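Local coordinates for fatty acid-binding protein TM_1468 (Thermotoga maritima, PDB 1VPV), which binds long-chain fatty acids such as palmitate and may take part in lipid transport or fatty acid metabolism, at residues A[126-140]-A[158-172]. Numbering follows the deposited sequence.
Sequences YVVDTLLASGAIPLP and LKKLDERMKNKDFKA. With PLM (palmitic acid), chain D.
Pro140 lays CD over one face of the Phe170 ring, a CH-pi contact 4.0 Å from the centroid, while on the other side Phe170 CZ sits over the centre of the Arg164 guanidinium. Around it, the DegV fold joins its two sheets. Strand 126-129, parallel to strand 97-102 in one sheet, runs in nearly the same direction as helix 158-166 (3° between the axes, which are 10.7 Å apart at their closest), and the chain then enters strand 170-172 of the other sheet. The interface is apolar. Leu158 reaches the strand with both branches, CD1 to Tyr126 CD1 and CD2 pressed against Val128 CG2. One turn on, Leu161 sets CD2 against the carbonyl oxygen of Pro140. Met165, a selenomethionine, is extended beyond CG, which brings CE against Pro140 CB at 3.7 Å and, roughly at right angles to that, Thr130 CG2. Thr130 OG1 stands between its backbone N and carbonyl carbon (chi1 60°), where it accepts from Leu132 N in an ST turn and also bonds to Thr102; Asp129 OD1 forms an Asx turn with Leu131 N. These turns lead to Leu132, whose CD1 meets Phe170 CB at 3.7 Å; Leu139 CB touches Phe170 CD1. The in-plane salt bridge from Arg164 NE to Asp169 OD2 (3.0 Å) and the one from NH2 to Glu294 probably limit turning of the guanidinium. Replacing Phe170 by an alanine would probably open a gap beside Pro140 and Leu139 and leave the Arg164 guanidinium face without its aromatic neighbour. Beyond the ring, a Schellman motif at Lys168 closes the helix, and Lys171 NZ bonds to Lys168 O as well as to Asp235. The contact ends at the palmitate tail, where Ala172 CB touches both Ala136 CB at 3.9 Å and the terminal fatty-acid carbon CG at 3.8 Å.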
# COMPACT_ATOMS: atom_id res chain seq x y z
N TYR A 126 -4.72 -1.51 -18.63
CA TYR A 126 -3.73 -2.51 -18.26
C TYR A 126 -3.71 -2.64 -16.74
O TYR A 126 -3.48 -1.67 -16.04
CB TYR A 126 -2.39 -2.08 -18.77
CG TYR A 126 -2.33 -2.08 -20.27
CD1 TYR A 126 -1.92 -3.21 -20.97
CD2 TYR A 126 -2.64 -0.94 -21.00
CE1 TYR A 126 -1.85 -3.20 -22.36
CE2 TYR A 126 -2.57 -0.93 -22.38
CZ TYR A 126 -2.18 -2.06 -23.05
OH TYR A 126 -2.14 -2.06 -24.43
N VAL A 127 -3.96 -3.85 -16.25
CA VAL A 127 -4.07 -4.06 -14.83
C VAL A 127 -2.89 -4.83 -14.32
O VAL A 127 -2.64 -5.92 -14.78
CB VAL A 127 -5.33 -4.84 -14.46
CG1 VAL A 127 -5.54 -4.76 -12.92
CG2 VAL A 127 -6.54 -4.30 -15.19
N VAL A 128 -2.17 -4.25 -13.37
CA VAL A 128 -0.99 -4.88 -12.78
C VAL A 128 -1.28 -5.33 -11.36
O VAL A 128 -1.67 -4.51 -10.48
CB VAL A 128 0.21 -3.92 -12.77
CG1 VAL A 128 1.43 -4.57 -12.12
CG2 VAL A 128 0.55 -3.54 -14.18
N ASP A 129 -1.13 -6.65 -11.16
CA ASP A 129 -1.15 -7.30 -9.84
C ASP A 129 0.18 -7.02 -9.14
O ASP A 129 1.13 -7.76 -9.35
CB ASP A 129 -1.35 -8.83 -9.97
CG ASP A 129 -1.52 -9.54 -8.59
OD1 ASP A 129 -1.46 -8.84 -7.55
OD2 ASP A 129 -1.73 -10.78 -8.52
N THR A 130 0.25 -6.01 -8.28
CA THR A 130 1.51 -5.64 -7.66
C THR A 130 2.06 -6.67 -6.68
O THR A 130 3.21 -6.56 -6.31
CB THR A 130 1.40 -4.36 -6.83
OG1 THR A 130 0.44 -4.56 -5.80
CG2 THR A 130 0.99 -3.20 -7.68
N LEU A 131 1.22 -7.61 -6.21
CA LEU A 131 1.60 -8.51 -5.11
C LEU A 131 2.06 -7.73 -3.86
O LEU A 131 2.86 -8.21 -3.06
CB LEU A 131 2.67 -9.53 -5.54
CG LEU A 131 2.32 -10.39 -6.77
CD1 LEU A 131 3.49 -11.30 -7.13
CD2 LEU A 131 1.03 -11.25 -6.61
N LEU A 132 1.54 -6.53 -3.68
CA LEU A 132 1.86 -5.76 -2.51
C LEU A 132 0.60 -5.18 -1.92
O LEU A 132 -0.51 -5.63 -2.22
CB LEU A 132 2.89 -4.69 -2.84
CG LEU A 132 4.22 -5.27 -3.35
CD1 LEU A 132 4.98 -4.18 -4.05
CD2 LEU A 132 5.04 -5.90 -2.25
N ALA A 133 0.80 -4.24 -1.00
CA ALA A 133 -0.28 -3.52 -0.39
C ALA A 133 0.29 -2.29 0.31
O ALA A 133 1.50 -2.23 0.55
CB ALA A 133 -1.01 -4.39 0.57
N SER A 134 -0.60 -1.32 0.58
CA SER A 134 -0.33 -0.12 1.35
C SER A 134 0.79 0.65 0.71
O SER A 134 0.84 0.69 -0.52
CB SER A 134 -0.02 -0.46 2.80
OG SER A 134 0.29 0.71 3.55
N GLY A 135 1.66 1.28 1.51
CA GLY A 135 2.65 2.28 1.00
C GLY A 135 3.67 1.73 -0.00
O GLY A 135 4.45 2.49 -0.60
N ALA A 136 3.73 0.43 -0.19
CA ALA A 136 4.61 -0.09 -1.21
C ALA A 136 4.04 0.10 -2.61
O ALA A 136 4.79 0.21 -3.55
CB ALA A 136 4.93 -1.52 -0.95
N ILE A 137 2.72 0.15 -2.76
CA ILE A 137 2.08 0.18 -4.09
C ILE A 137 2.35 1.46 -4.88
O ILE A 137 2.53 1.40 -6.10
CB ILE A 137 0.56 -0.06 -4.02
CG1 ILE A 137 0.29 -1.55 -3.82
CG2 ILE A 137 -0.18 0.43 -5.32
CD1 ILE A 137 -1.07 -1.83 -3.23
N PRO A 138 2.35 2.62 -4.21
CA PRO A 138 2.64 3.86 -4.94
C PRO A 138 4.05 3.96 -5.50
O PRO A 138 4.31 4.78 -6.39
CB PRO A 138 2.43 4.96 -3.89
CG PRO A 138 1.69 4.30 -2.77
CD PRO A 138 2.04 2.87 -2.80
N LEU A 139 4.98 3.18 -4.95
CA LEU A 139 6.37 3.23 -5.40
C LEU A 139 6.44 2.87 -6.87
O LEU A 139 6.88 3.68 -7.67
CB LEU A 139 7.31 2.37 -4.51
CG LEU A 139 7.45 2.81 -3.05
CD1 LEU A 139 8.13 1.80 -2.20
CD2 LEU A 139 8.15 4.14 -2.96
N PRO A 140 5.93 1.68 -7.26
CA PRO A 140 5.83 1.38 -8.71
C PRO A 140 4.95 2.33 -9.55
O PRO A 140 5.15 2.42 -10.76
CB PRO A 140 5.29 -0.05 -8.75
CG PRO A 140 4.76 -0.33 -7.40
CD PRO A 140 5.51 0.54 -6.44
N LEU A 158 5.45 -1.79 -18.44
CA LEU A 158 5.02 -3.07 -17.87
C LEU A 158 6.18 -4.05 -17.76
O LEU A 158 6.34 -4.69 -16.72
CB LEU A 158 3.87 -3.64 -18.68
CG LEU A 158 2.61 -2.78 -18.52
CD1 LEU A 158 1.62 -3.11 -19.61
CD2 LEU A 158 1.94 -2.96 -17.14
N LYS A 159 7.02 -4.11 -18.79
CA LYS A 159 8.21 -4.98 -18.77
C LYS A 159 9.16 -4.59 -17.62
O LYS A 159 9.63 -5.50 -16.89
CB LYS A 159 8.97 -4.98 -20.11
CG LYS A 159 9.72 -6.29 -20.36
CD LYS A 159 11.17 -6.09 -20.84
CE LYS A 159 11.32 -6.08 -22.34
NZ LYS A 159 10.98 -7.42 -22.92
N LYS A 160 9.40 -3.29 -17.43
CA LYS A 160 10.30 -2.83 -16.36
C LYS A 160 9.75 -3.05 -14.96
O LYS A 160 10.49 -3.51 -14.09
CB LYS A 160 10.73 -1.36 -16.51
CG LYS A 160 12.22 -1.16 -16.74
CD LYS A 160 13.07 -1.51 -15.53
CE LYS A 160 14.60 -1.34 -15.82
NZ LYS A 160 15.09 -2.31 -16.82
N LEU A 161 8.48 -2.73 -14.72
CA LEU A 161 7.84 -3.06 -13.42
C LEU A 161 8.00 -4.53 -13.11
O LEU A 161 8.36 -4.89 -11.98
CB LEU A 161 6.35 -2.76 -13.40
CG LEU A 161 5.90 -1.32 -13.64
CD1 LEU A 161 4.40 -1.26 -13.43
CD2 LEU A 161 6.60 -0.29 -12.74
N ASP A 162 7.74 -5.38 -14.10
CA ASP A 162 7.87 -6.83 -13.86
C ASP A 162 9.30 -7.19 -13.45
O ASP A 162 9.50 -7.92 -12.48
CB ASP A 162 7.45 -7.64 -15.10
CG ASP A 162 7.16 -9.10 -14.77
OD1 ASP A 162 6.23 -9.35 -13.96
OD2 ASP A 162 7.85 -10.00 -15.31
N GLU A 163 10.29 -6.70 -14.19
CA GLU A 163 11.67 -7.00 -13.84
C GLU A 163 11.99 -6.56 -12.41
O GLU A 163 12.59 -7.29 -11.66
CB GLU A 163 12.65 -6.32 -14.77
CG GLU A 163 12.64 -6.80 -16.17
CD GLU A 163 13.20 -5.78 -17.16
OE1 GLU A 163 14.25 -5.15 -16.83
OE2 GLU A 163 12.58 -5.60 -18.24
N ARG A 164 11.60 -5.34 -12.06
CA ARG A 164 11.93 -4.82 -10.76
C ARG A 164 11.20 -5.50 -9.60
O ARG A 164 11.83 -5.83 -8.58
CB ARG A 164 11.80 -3.30 -10.75
CG ARG A 164 12.94 -2.71 -11.59
CD ARG A 164 13.11 -1.26 -11.46
NE ARG A 164 13.40 -0.89 -10.09
CZ ARG A 164 13.25 0.32 -9.59
NH1 ARG A 164 12.82 1.33 -10.35
NH2 ARG A 164 13.54 0.53 -8.33
N MSE A 165 9.91 -5.78 -9.79
CA MSE A 165 9.14 -6.61 -8.87
C MSE A 165 9.77 -7.97 -8.71
O MSE A 165 9.87 -8.46 -7.61
CB MSE A 165 7.70 -6.78 -9.32
CG MSE A 165 6.80 -5.62 -8.90
SE MSE A 165 5.13 -5.47 -9.99
CE MSE A 165 4.48 -3.58 -9.42
N LYS A 166 10.21 -8.58 -9.81
CA LYS A 166 10.81 -9.90 -9.70
C LYS A 166 12.19 -9.89 -9.02
O LYS A 166 12.59 -10.91 -8.45
CB LYS A 166 10.85 -10.61 -11.05
CG LYS A 166 9.51 -11.26 -11.34
CD LYS A 166 9.43 -11.82 -12.75
CE LYS A 166 8.00 -12.26 -13.08
NZ LYS A 166 7.93 -12.70 -14.50
N ASN A 167 12.90 -8.77 -9.12
CA ASN A 167 14.08 -8.51 -8.30
C ASN A 167 13.74 -8.08 -6.86
O ASN A 167 14.63 -7.83 -6.06
CB ASN A 167 14.96 -7.43 -8.95
CG ASN A 167 16.03 -8.01 -9.85
OD1 ASN A 167 16.88 -8.80 -9.41
ND2 ASN A 167 16.02 -7.60 -11.10
N LYS A 168 12.46 -7.95 -6.52
CA LYS A 168 12.08 -7.58 -5.15
C LYS A 168 12.61 -6.18 -4.78
O LYS A 168 13.06 -5.95 -3.64
CB LYS A 168 12.59 -8.62 -4.11
CG LYS A 168 12.41 -10.12 -4.48
N ASP A 169 12.54 -5.27 -5.75
CA ASP A 169 12.91 -3.88 -5.55
C ASP A 169 11.85 -3.07 -4.83
O ASP A 169 12.11 -1.93 -4.42
CB ASP A 169 13.11 -3.20 -6.91
CG ASP A 169 14.39 -3.63 -7.61
OD1 ASP A 169 15.30 -4.14 -6.94
OD2 ASP A 169 14.46 -3.46 -8.85
N PHE A 170 10.63 -3.60 -4.77
CA PHE A 170 9.56 -2.99 -3.94
C PHE A 170 9.19 -3.93 -2.79
O PHE A 170 8.84 -5.07 -3.02
CB PHE A 170 8.33 -2.69 -4.78
CG PHE A 170 8.66 -1.97 -6.08
CD1 PHE A 170 9.03 -0.64 -6.07
CD2 PHE A 170 8.59 -2.63 -7.29
CE1 PHE A 170 9.31 0.00 -7.22
CE2 PHE A 170 8.87 -1.97 -8.46
CZ PHE A 170 9.23 -0.67 -8.44
N LYS A 171 9.30 -3.43 -1.57
CA LYS A 171 9.08 -4.21 -0.35
C LYS A 171 8.07 -3.53 0.55
O LYS A 171 7.93 -2.30 0.54
CB LYS A 171 10.40 -4.35 0.40
CG LYS A 171 11.52 -4.88 -0.49
CD LYS A 171 12.75 -5.06 0.29
CE LYS A 171 13.84 -5.61 -0.58
NZ LYS A 171 13.48 -6.99 -1.01
N ALA A 172 7.33 -4.35 1.29
CA ALA A 172 6.41 -3.87 2.33
C ALA A 172 6.73 -4.61 3.64
O ALA A 172 6.71 -5.85 3.68
CB ALA A 172 4.99 -4.12 1.92
C1 PLM D . -10.67 -6.37 0.53
O1 PLM D . -10.75 -6.82 -0.65
O2 PLM D . -11.63 -6.46 1.36
C2 PLM D . -9.38 -5.67 0.92
C3 PLM D . -8.51 -6.57 1.77
C4 PLM D . -7.29 -5.80 2.27
C5 PLM D . -6.47 -6.70 3.18
C6 PLM D . -5.25 -6.00 3.73
C7 PLM D . -4.38 -6.92 4.58
C8 PLM D . -3.41 -6.11 5.43
C9 PLM D . -2.26 -5.57 4.61
CA PLM D . -1.33 -4.70 5.43
CB PLM D . -0.11 -4.31 4.61
CC PLM D . 0.67 -3.20 5.32
CD PLM D . 2.01 -2.88 4.62
CE PLM D . 2.67 -1.64 5.18
CF PLM D . 4.07 -1.42 4.63
CG PLM D . 4.07 -0.70 3.28